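Hypothetical protein PSPTO5229 (Pseudomonas syringae pv. tomato str. DC3000, PDB 2EVE) is of unknown function but adopts the EVE fold, related to the ASCH and PUA domains, which suggests a role in binding nucleic acid. Local coordinates at residues 6-11 with 47-52; 32-37 with 131-136. One frame throughout, in Å; residues are numbered along the deposited sequence.

Contact 1 of 2, residues 6-11 with 47-52; sequences MKSEPD and FFFYHS. With 144 (tris-hydroxymethyl-methyl-ammonium), chain D.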
HETATM    1  N   MSE A   6      -0.111  -2.465   0.131  1.00  8.27           N
HETATM    2  CA  MSE A   6       0.193  -1.240  -0.600  1.00  8.17           C
HETATM    3  C   MSE A   6       1.679  -0.916  -0.482  1.00  8.17           C
HETATM    4  O   MSE A   6       2.278  -1.111   0.575  1.00  9.64           O
HETATM    5  CB  MSE A   6      -0.651  -0.078  -0.074  1.00 11.10           C
HETATM    6  CG  MSE A   6      -2.154  -0.314  -0.196  1.00  9.79           C
HETATM    7 SE   MSE A   6      -3.180   1.330  -0.139  1.00 21.93          SE
HETATM    8  CE  MSE A   6      -2.963   1.653   1.736  1.00 11.00           C
ATOM      9  N   LYS A   7       2.254  -0.408  -1.570  1.00  7.96           N
ATOM     10  CA  LYS A   7       3.678  -0.089  -1.639  1.00  9.60           C
ATOM     11  C   LYS A   7       4.047   1.370  -1.395  1.00 10.16           C
ATOM     12  O   LYS A   7       3.310   2.281  -1.769  1.00 10.56           O
ATOM     13  CB  LYS A   7       4.232  -0.488  -3.009  1.00 10.84           C
ATOM     14  CG  LYS A   7       4.043  -1.945  -3.371  1.00 12.22           C
ATOM     15  CD  LYS A   7       4.669  -2.246  -4.727  1.00 16.54           C
ATOM     16  CE  LYS A   7       4.463  -3.696  -5.120  1.00 19.88           C
ATOM     17  NZ  LYS A   7       5.057  -4.005  -6.449  1.00 22.33           N
ATOM     18  N   SER A   8       5.212   1.575  -0.781  1.00  9.89           N
ATOM     19  CA  SER A   8       5.724   2.910  -0.502  1.00 10.26           C
ATOM     20  C   SER A   8       7.236   2.889  -0.301  1.00 11.45           C
ATOM     21  O   SER A   8       7.765   2.001   0.365  1.00 10.76           O
ATOM     22  CB  SER A   8       5.070   3.489   0.754  1.00 10.70           C
ATOM     23  OG  SER A   8       5.528   4.817   0.993  1.00 11.19           O
ATOM     24  N   GLU A   9       7.924   3.863  -0.885  1.00 12.16           N
ATOM     25  CA  GLU A   9       9.369   3.967  -0.718  1.00 14.42           C
ATOM     26  C   GLU A   9       9.561   4.535   0.684  1.00 13.84           C
ATOM     27  O   GLU A   9       9.055   5.612   0.995  1.00 13.08           O
ATOM     28  CB  GLU A   9       9.966   4.919  -1.753  1.00 18.32           C
ATOM     29  CG  GLU A   9       9.850   4.435  -3.181  1.00 25.40           C
ATOM     30  CD  GLU A   9      10.547   5.356  -4.163  1.00 29.26           C
ATOM     31  OE1 GLU A   9      10.495   5.071  -5.378  1.00 33.24           O
ATOM     32  OE2 GLU A   9      11.146   6.358  -3.722  1.00 32.49           O
ATOM     33  N   PRO A  10      10.303   3.823   1.544  1.00 13.35           N
ATOM     34  CA  PRO A  10      10.538   4.271   2.920  1.00 13.32           C
ATOM     35  C   PRO A  10      11.154   5.657   3.094  1.00 14.14           C
ATOM     36  O   PRO A  10      10.850   6.347   4.066  1.00 15.16           O
ATOM     37  CB  PRO A  10      11.410   3.160   3.498  1.00 14.13           C
ATOM     38  CG  PRO A  10      12.172   2.682   2.302  1.00 14.23           C
ATOM     39  CD  PRO A  10      11.091   2.614   1.250  1.00 14.75           C
ATOM     40  N   ASP A  11      12.018   6.071   2.173  1.00 14.92           N
ATOM     41  CA  ASP A  11      12.620   7.397   2.294  1.00 16.87           C
ATOM     42  C   ASP A  11      11.567   8.474   2.083  1.00 15.83           C
ATOM     43  O   ASP A  11      11.751   9.621   2.488  1.00 17.62           O
ATOM     44  CB  ASP A  11      13.752   7.594   1.285  1.00 20.51           C
ATOM     45  CG  ASP A  11      15.020   6.875   1.684  1.00 25.64           C
ATOM     46  OD1 ASP A  11      15.314   6.812   2.898  1.00 28.42           O
ATOM     47  OD2 ASP A  11      15.736   6.388   0.785  1.00 30.09           O
ATOM     48  N   PHE A  47      -4.001  -3.586   5.850  1.00  8.91           N
ATOM     49  CA  PHE A  47      -3.100  -3.798   4.724  1.00  7.99           C
ATOM     50  C   PHE A  47      -1.659  -3.927   5.162  1.00 10.58           C
ATOM     51  O   PHE A  47      -1.253  -3.371   6.185  1.00  9.85           O
ATOM     52  CB  PHE A  47      -3.213  -2.640   3.722  1.00  8.32           C
ATOM     53  CG  PHE A  47      -2.641  -1.336   4.222  1.00  8.19           C
ATOM     54  CD1 PHE A  47      -1.312  -0.996   3.977  1.00  8.62           C
ATOM     55  CD2 PHE A  47      -3.437  -0.443   4.933  1.00  9.18           C
ATOM     56  CE1 PHE A  47      -0.786   0.216   4.438  1.00  9.64           C
ATOM     57  CE2 PHE A  47      -2.920   0.767   5.398  1.00  9.58           C
ATOM     58  CZ  PHE A  47      -1.599   1.097   5.149  1.00  8.22           C
ATOM     59  N   PHE A  48      -0.891  -4.684   4.387  1.00  7.59           N
ATOM     60  CA  PHE A  48       0.526  -4.830   4.664  1.00  8.53           C
ATOM     61  C   PHE A  48       1.225  -3.631   4.049  1.00  8.20           C
ATOM     62  O   PHE A  48       0.980  -3.284   2.892  1.00  8.18           O
ATOM     63  CB  PHE A  48       1.079  -6.115   4.050  1.00  8.54           C
ATOM     64  CG  PHE A  48       0.710  -7.348   4.806  1.00 11.13           C
ATOM     65  CD1 PHE A  48       0.892  -7.411   6.185  1.00 10.08           C
ATOM     66  CD2 PHE A  48       0.181  -8.450   4.148  1.00 11.10           C
ATOM     67  CE1 PHE A  48       0.554  -8.555   6.895  1.00  9.76           C
ATOM     68  CE2 PHE A  48      -0.161  -9.600   4.850  1.00 13.22           C
ATOM     69  CZ  PHE A  48       0.025  -9.654   6.227  1.00 11.56           C
ATOM     70  N   PHE A  49       2.076  -2.993   4.843  1.00  8.01           N
ATOM     71  CA  PHE A  49       2.840  -1.823   4.414  1.00  9.01           C
ATOM     72  C   PHE A  49       4.142  -2.369   3.822  1.00  9.54           C
ATOM     73  O   PHE A  49       5.026  -2.826   4.547  1.00 10.56           O
ATOM     74  CB  PHE A  49       3.126  -0.936   5.637  1.00  9.35           C
ATOM     75  CG  PHE A  49       3.571   0.473   5.306  1.00  6.74           C
ATOM     76  CD1 PHE A  49       4.682   0.713   4.500  1.00  9.70           C
ATOM     77  CD2 PHE A  49       2.899   1.563   5.861  1.00  7.43           C
ATOM     78  CE1 PHE A  49       5.119   2.026   4.253  1.00  9.46           C
ATOM     79  CE2 PHE A  49       3.326   2.867   5.622  1.00  7.29           C
ATOM     80  CZ  PHE A  49       4.436   3.104   4.818  1.00  8.84           C
ATOM     81  N   TYR A  50       4.250  -2.323   2.499  1.00  8.70           N
ATOM     82  CA  TYR A  50       5.421  -2.842   1.803  1.00  9.06           C
ATOM     83  C   TYR A  50       6.411  -1.748   1.406  1.00  8.94           C
ATOM     84  O   TYR A  50       6.052  -0.787   0.724  1.00 11.19           O
ATOM     85  CB  TYR A  50       4.952  -3.622   0.567  1.00  9.13           C
ATOM     86  CG  TYR A  50       6.058  -4.210  -0.281  1.00  9.87           C
ATOM     87  CD1 TYR A  50       6.711  -3.441  -1.243  1.00 11.50           C
ATOM     88  CD2 TYR A  50       6.449  -5.536  -0.118  1.00 12.23           C
ATOM     89  CE1 TYR A  50       7.733  -3.983  -2.025  1.00 12.91           C
ATOM     90  CE2 TYR A  50       7.467  -6.086  -0.891  1.00 12.29           C
ATOM     91  CZ  TYR A  50       8.102  -5.308  -1.838  1.00 13.65           C
ATOM     92  OH  TYR A  50       9.106  -5.852  -2.599  1.00 15.88           O
ATOM     93  N   HIS A  51       7.656  -1.898   1.854  1.00 10.75           N
ATOM     94  CA  HIS A  51       8.714  -0.945   1.539  1.00 10.08           C
ATOM     95  C   HIS A  51       9.304  -1.279   0.177  1.00 12.16           C
ATOM     96  O   HIS A  51       9.843  -2.365  -0.023  1.00 14.16           O
ATOM     97  CB  HIS A  51       9.812  -0.994   2.604  1.00 10.63           C
ATOM     98  CG  HIS A  51       9.472  -0.251   3.858  1.00 11.73           C
ATOM     99  ND1 HIS A  51      10.330  -0.181   4.934  1.00 10.66           N
ATOM    100  CD2 HIS A  51       8.381   0.477   4.197  1.00 11.16           C
ATOM    101  CE1 HIS A  51       9.782   0.558   5.883  1.00 11.89           C
ATOM    102  NE2 HIS A  51       8.601   0.970   5.461  1.00 11.10           N
ATOM    103  N   SER A  52       9.203  -0.332  -0.752  1.00 12.42           N
ATOM    104  CA  SER A  52       9.699  -0.514  -2.112  1.00 16.15           C
ATOM    105  C   SER A  52      10.880   0.401  -2.440  1.00 16.89           C
ATOM    106  O   SER A  52      11.104   1.402  -1.763  1.00 18.32           O
ATOM    107  CB  SER A  52       8.559  -0.251  -3.101  1.00 16.99           C
ATOM    108  OG  SER A  52       8.077   1.078  -2.969  1.00 20.36           O
TER
HETATM  109  C1  144 D 303      10.275  -1.979  -5.801  1.00 26.65           C
HETATM  110  N   144 D 303       9.259  -2.791  -6.456  1.00 29.02           N
HETATM  111  C2  144 D 303       9.405  -4.208  -5.983  1.00 29.15           C
HETATM  112  O2  144 D 303      10.021  -4.821  -4.833  1.00 30.24           O
HETATM  113  C3  144 D 303       9.473  -2.578  -7.950  1.00 28.61           C
HETATM  114  O3  144 D 303       8.538  -3.280  -8.796  1.00 31.08           O
HETATM  115  C4  144 D 303       7.968  -2.269  -5.961  1.00 29.31           C
HETATM  116  O4  144 D 303       7.339  -0.818  -6.187  1.00 33.20           O
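Strand residues Met6 to Ser8 run parallel to Phe47 to His51, and four backbone hydrogen bonds join the segments. Met6 N-H donates to Phe48 O, and Met6 O accepts from Tyr50 N (3.0 Å); Ser8 N reaches Tyr50 O, and Ser8 O accepts from Ser52 N as the strand gives way to loop. CA-H...O contacts, such as Glu9 CA to Ser52 O at 3.3 Å, fill in between.

A methyl and a methylene make CH-pi contacts over aromatic faces. Selenomethionine Met6 bends at its last torsion (chi3 -74°), which drops its methyl CE over the centre of the Phe47 ring, 3.5 Å from the centroid, with SE farther above the same face in a longer Met-aromatic contact. The Pro10 methylene CB lies over the His51 imidazole, 3.8 Å from its centroid, while Ser8 CB meets Phe49 CE1 obliquely.

On the face opposite Met6, Ser8, Phe49 and His51, the side chains of Lys7 and Tyr50 lie side by side and point the same way, Lys7 CG 3.7 Å from Tyr50 CD1. With Ser52, Ser53 and Leu111 they form the pocket of the bound tris-hydroxymethyl-methyl-ammonium: Tyr50 OH hydrogen-bonds its O2 (2.6 Å) near the ring plane, and Lys7 CD and Ser52 CB approach its O4.

Ser8 OG bonds to Phe13 O in the loop before helix 15-21, and His51 NE2 to Ile15 N at the helix's first residue. Strand 58-71 flanks 46-51 on its far edge, and Trp26 of strand 23-26 packs edge-to-face against Phe47 and Phe49.

Contact 2 of 2, residues 32-37 with 131-136; sequences YQARNF and RLSVMP
Phe37 reaches from helix 32-40 across strand residues Val134 to Pro136, its ring lying against the Pro136 ring. Its CB starts the contact beside Val134 CG1 (4.1 Å). CG is turned anti to the carbonyl carbon (chi1 -84°), which carries the ring over the strand. CD2 then comes 3.5 Å from Val134 O, a buried carbonyl oxygen without a hydrogen-bond partner in the model. Farther out, CE2 meets Leu132 CD2 at 3.8 Å, and CE1 and CZ end against Pro136 CG and CD. Pro136 CD stands over the middle of the ring face, 3.5 Å from the centroid and 13° off the normal, a CH-pi contact.

One turn earlier on the helix, Ala34 CB lies 3.9 Å from both Leu132 CD1 and Val134 CB and also touches Ser133 OG, its small methyl consistent with the close approach of the backbones, 4.7 Å between Ala34 CA and Val134 CA. Leu132 splits its branches: CD2 goes to Phe37, while CD1 lies against Ala34 N and along the extended Gln33 chain, 3.6 Å from Gln33 CG and equally near its OE1.

The short helix and strand segments cross at 54°. This is apolar helix-on-sheet packing in the EVE domain, with helix 32-40 lying against the edge strand 134-137.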
ATOM      1  N   TYR A  32      -4.329   2.739 -12.876  1.00  8.94           N
ATOM      2  CA  TYR A  32      -5.771   2.524 -12.803  1.00  9.09           C
ATOM      3  C   TYR A  32      -6.200   1.263 -12.066  1.00  7.68           C
ATOM      4  O   TYR A  32      -7.177   1.285 -11.320  1.00  8.30           O
ATOM      5  CB  TYR A  32      -6.375   2.554 -14.209  1.00  9.85           C
ATOM      6  CG  TYR A  32      -6.388   3.939 -14.806  1.00 12.18           C
ATOM      7  CD1 TYR A  32      -7.174   4.951 -14.249  1.00 13.87           C
ATOM      8  CD2 TYR A  32      -5.594   4.252 -15.909  1.00 14.81           C
ATOM      9  CE1 TYR A  32      -7.168   6.241 -14.777  1.00 17.52           C
ATOM     10  CE2 TYR A  32      -5.580   5.539 -16.442  1.00 17.94           C
ATOM     11  CZ  TYR A  32      -6.367   6.525 -15.873  1.00 18.01           C
ATOM     12  OH  TYR A  32      -6.348   7.798 -16.398  1.00 22.53           O
ATOM     13  N   GLN A  33      -5.475   0.167 -12.266  1.00  8.54           N
ATOM     14  CA  GLN A  33      -5.816  -1.082 -11.590  1.00  8.91           C
ATOM     15  C   GLN A  33      -5.626  -0.917 -10.080  1.00  8.35           C
ATOM     16  O   GLN A  33      -6.461  -1.361  -9.283  1.00  8.09           O
ATOM     17  CB  GLN A  33      -4.944  -2.228 -12.119  1.00 10.83           C
ATOM     18  CG  GLN A  33      -5.224  -3.586 -11.475  1.00 13.36           C
ATOM     19  CD  GLN A  33      -4.421  -4.708 -12.114  1.00 15.76           C
ATOM     20  OE1 GLN A  33      -3.267  -4.516 -12.501  1.00 15.29           O
ATOM     21  NE2 GLN A  33      -5.023  -5.890 -12.209  1.00 15.93           N
ATOM     22  N   ALA A  34      -4.531  -0.264  -9.694  1.00  8.22           N
ATOM     23  CA  ALA A  34      -4.228  -0.021  -8.287  1.00  7.81           C
ATOM     24  C   ALA A  34      -5.274   0.927  -7.702  1.00  8.27           C
ATOM     25  O   ALA A  34      -5.758   0.723  -6.583  1.00  6.55           O
ATOM     26  CB  ALA A  34      -2.823   0.579  -8.146  1.00  7.12           C
ATOM     27  N   ARG A  35      -5.619   1.959  -8.465  1.00  7.18           N
ATOM     28  CA  ARG A  35      -6.619   2.934  -8.036  1.00  7.59           C
ATOM     29  C   ARG A  35      -7.951   2.246  -7.808  1.00  8.30           C
ATOM     30  O   ARG A  35      -8.629   2.492  -6.811  1.00  7.43           O
ATOM     31  CB  ARG A  35      -6.828   4.025  -9.095  1.00  7.35           C
ATOM     32  CG  ARG A  35      -7.962   5.000  -8.744  1.00  7.53           C
ATOM     33  CD  ARG A  35      -8.534   5.716  -9.969  1.00  9.55           C
ATOM     34  NE  ARG A  35      -9.334   4.819 -10.803  1.00  9.38           N
ATOM     35  CZ  ARG A  35     -10.047   5.214 -11.857  1.00  8.38           C
ATOM     36  NH1 ARG A  35     -10.063   6.495 -12.211  1.00  9.91           N
ATOM     37  NH2 ARG A  35     -10.747   4.330 -12.556  1.00  9.13           N
ATOM     38  N   ASN A  36      -8.334   1.384  -8.743  1.00  7.73           N
ATOM     39  CA  ASN A  36      -9.611   0.705  -8.612  1.00  6.95           C
ATOM     40  C   ASN A  36      -9.667  -0.158  -7.358  1.00  7.31           C
ATOM     41  O   ASN A  36     -10.694  -0.189  -6.678  1.00  7.34           O
ATOM     42  CB  ASN A  36      -9.916  -0.095  -9.879  1.00  8.51           C
ATOM     43  CG  ASN A  36     -10.253   0.808 -11.058  1.00  7.26           C
ATOM     44  OD1 ASN A  36     -10.615   1.974 -10.873  1.00  8.27           O
ATOM     45  ND2 ASN A  36     -10.154   0.272 -12.270  1.00  8.82           N
ATOM     46  N   PHE A  37      -8.577  -0.851  -7.039  1.00  6.56           N
ATOM     47  CA  PHE A  37      -8.559  -1.652  -5.819  1.00  6.09           C
ATOM     48  C   PHE A  37      -8.668  -0.712  -4.618  1.00  7.16           C
ATOM     49  O   PHE A  37      -9.439  -0.955  -3.689  1.00  7.64           O
ATOM     50  CB  PHE A  37      -7.269  -2.469  -5.706  1.00  6.57           C
ATOM     51  CG  PHE A  37      -7.305  -3.771  -6.455  1.00  7.43           C
ATOM     52  CD1 PHE A  37      -8.339  -4.678  -6.245  1.00  7.30           C
ATOM     53  CD2 PHE A  37      -6.296  -4.100  -7.352  1.00  9.40           C
ATOM     54  CE1 PHE A  37      -8.371  -5.901  -6.920  1.00  6.53           C
ATOM     55  CE2 PHE A  37      -6.317  -5.323  -8.035  1.00  9.67           C
ATOM     56  CZ  PHE A  37      -7.355  -6.221  -7.817  1.00  9.81           C
ATOM     57  N   ARG A 131       3.444  -5.064 -11.706  1.00 25.19           N
ATOM     58  CA  ARG A 131       3.832  -3.718 -11.306  1.00 24.70           C
ATOM     59  C   ARG A 131       2.677  -3.032 -10.582  1.00 23.33           C
ATOM     60  O   ARG A 131       2.543  -1.808 -10.610  1.00 23.61           O
ATOM     61  CB  ARG A 131       4.257  -2.911 -12.534  1.00 27.60           C
ATOM     62  CG  ARG A 131       5.657  -3.260 -13.028  1.00 30.18           C
ATOM     63  CD  ARG A 131       5.949  -2.624 -14.376  1.00 32.53           C
ATOM     64  NE  ARG A 131       7.373  -2.643 -14.714  1.00 35.89           N
ATOM     65  CZ  ARG A 131       8.124  -3.740 -14.778  1.00 37.08           C
ATOM     66  NH1 ARG A 131       9.408  -3.644 -15.099  1.00 38.03           N
ATOM     67  NH2 ARG A 131       7.599  -4.929 -14.516  1.00 37.90           N
ATOM     68  N   LEU A 132       1.849  -3.844  -9.932  1.00 20.40           N
ATOM     69  CA  LEU A 132       0.701  -3.354  -9.175  1.00 17.07           C
ATOM     70  C   LEU A 132       1.186  -2.919  -7.790  1.00 15.97           C
ATOM     71  O   LEU A 132       1.839  -3.691  -7.088  1.00 16.36           O
ATOM     72  CB  LEU A 132      -0.340  -4.470  -9.049  1.00 17.68           C
ATOM     73  CG  LEU A 132      -1.701  -4.127  -8.446  1.00 17.47           C
ATOM     74  CD1 LEU A 132      -2.413  -3.099  -9.321  1.00 15.98           C
ATOM     75  CD2 LEU A 132      -2.539  -5.397  -8.335  1.00 17.08           C
ATOM     76  N   SER A 133       0.863  -1.684  -7.407  1.00 13.70           N
ATOM     77  CA  SER A 133       1.278  -1.129  -6.116  1.00 12.61           C
ATOM     78  C   SER A 133       0.232  -1.274  -5.011  1.00 12.70           C
ATOM     79  O   SER A 133       0.541  -1.098  -3.832  1.00 12.85           O
ATOM     80  CB  SER A 133       1.641   0.349  -6.278  1.00 13.20           C
ATOM     81  OG  SER A 133       0.539   1.085  -6.776  1.00 14.24           O
ATOM     82  N   VAL A 134      -1.007  -1.563  -5.399  1.00 11.03           N
ATOM     83  CA  VAL A 134      -2.102  -1.767  -4.448  1.00 10.35           C
ATOM     84  C   VAL A 134      -2.784  -3.054  -4.894  1.00 10.10           C
ATOM     85  O   VAL A 134      -3.195  -3.180  -6.051  1.00 11.02           O
ATOM     86  CB  VAL A 134      -3.122  -0.606  -4.467  1.00 11.20           C
ATOM     87  CG1 VAL A 134      -4.229  -0.879  -3.461  1.00 10.11           C
ATOM     88  CG2 VAL A 134      -2.423   0.711  -4.137  1.00 11.82           C
HETATM   89  N   MSE A 135      -2.912  -4.008  -3.978  1.00  9.79           N
HETATM   90  CA  MSE A 135      -3.484  -5.302  -4.326  1.00  9.10           C
HETATM   91  C   MSE A 135      -4.247  -5.958  -3.193  1.00  9.61           C
HETATM   92  O   MSE A 135      -4.013  -5.673  -2.018  1.00  9.87           O
HETATM   93  CB  MSE A 135      -2.358  -6.251  -4.716  1.00 10.75           C
HETATM   94  CG  MSE A 135      -1.431  -6.547  -3.534  1.00 11.78           C
HETATM   95 SE   MSE A 135       0.192  -7.480  -3.994  1.00 19.85          SE
HETATM   96  CE  MSE A 135       1.050  -6.005  -4.890  1.00 14.33           C
ATOM     97  N   PRO A 136      -5.172  -6.861  -3.537  1.00  9.83           N
ATOM     98  CA  PRO A 136      -5.940  -7.557  -2.508  1.00  9.08           C
ATOM     99  C   PRO A 136      -5.061  -8.676  -1.944  1.00 10.17           C
ATOM    100  O   PRO A 136      -4.108  -9.114  -2.590  1.00 10.93           O
ATOM    101  CB  PRO A 136      -7.142  -8.100  -3.284  1.00 10.90           C
ATOM    102  CG  PRO A 136      -6.558  -8.390  -4.626  1.00 10.48           C
ATOM    103  CD  PRO A 136      -5.673  -7.186  -4.886  1.00 10.41           C
TER

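How the contacts relate
From the N terminus, strand 3-8 supplies the first half of contact 1; the chain then passes through helix 15-21 and strand 23-26 to helix 32-40, the first half of contact 2. Strand 46-51 follows and closes contact 1 across 35 intervening residues. Contact 2 closes only at 131-136, after strands 58-71 and 95-110, so the two loops cross. The contacts meet through strand 3-8, which has 46-51 on one edge and 134-137 on the other: Lys7 N lies 2.9 Å from Ser133 O, a probable hydrogen bond, and Met6 CG packs on Val134 CG1. Together they join the middle of the sheet to one edge strand and helix 32-40.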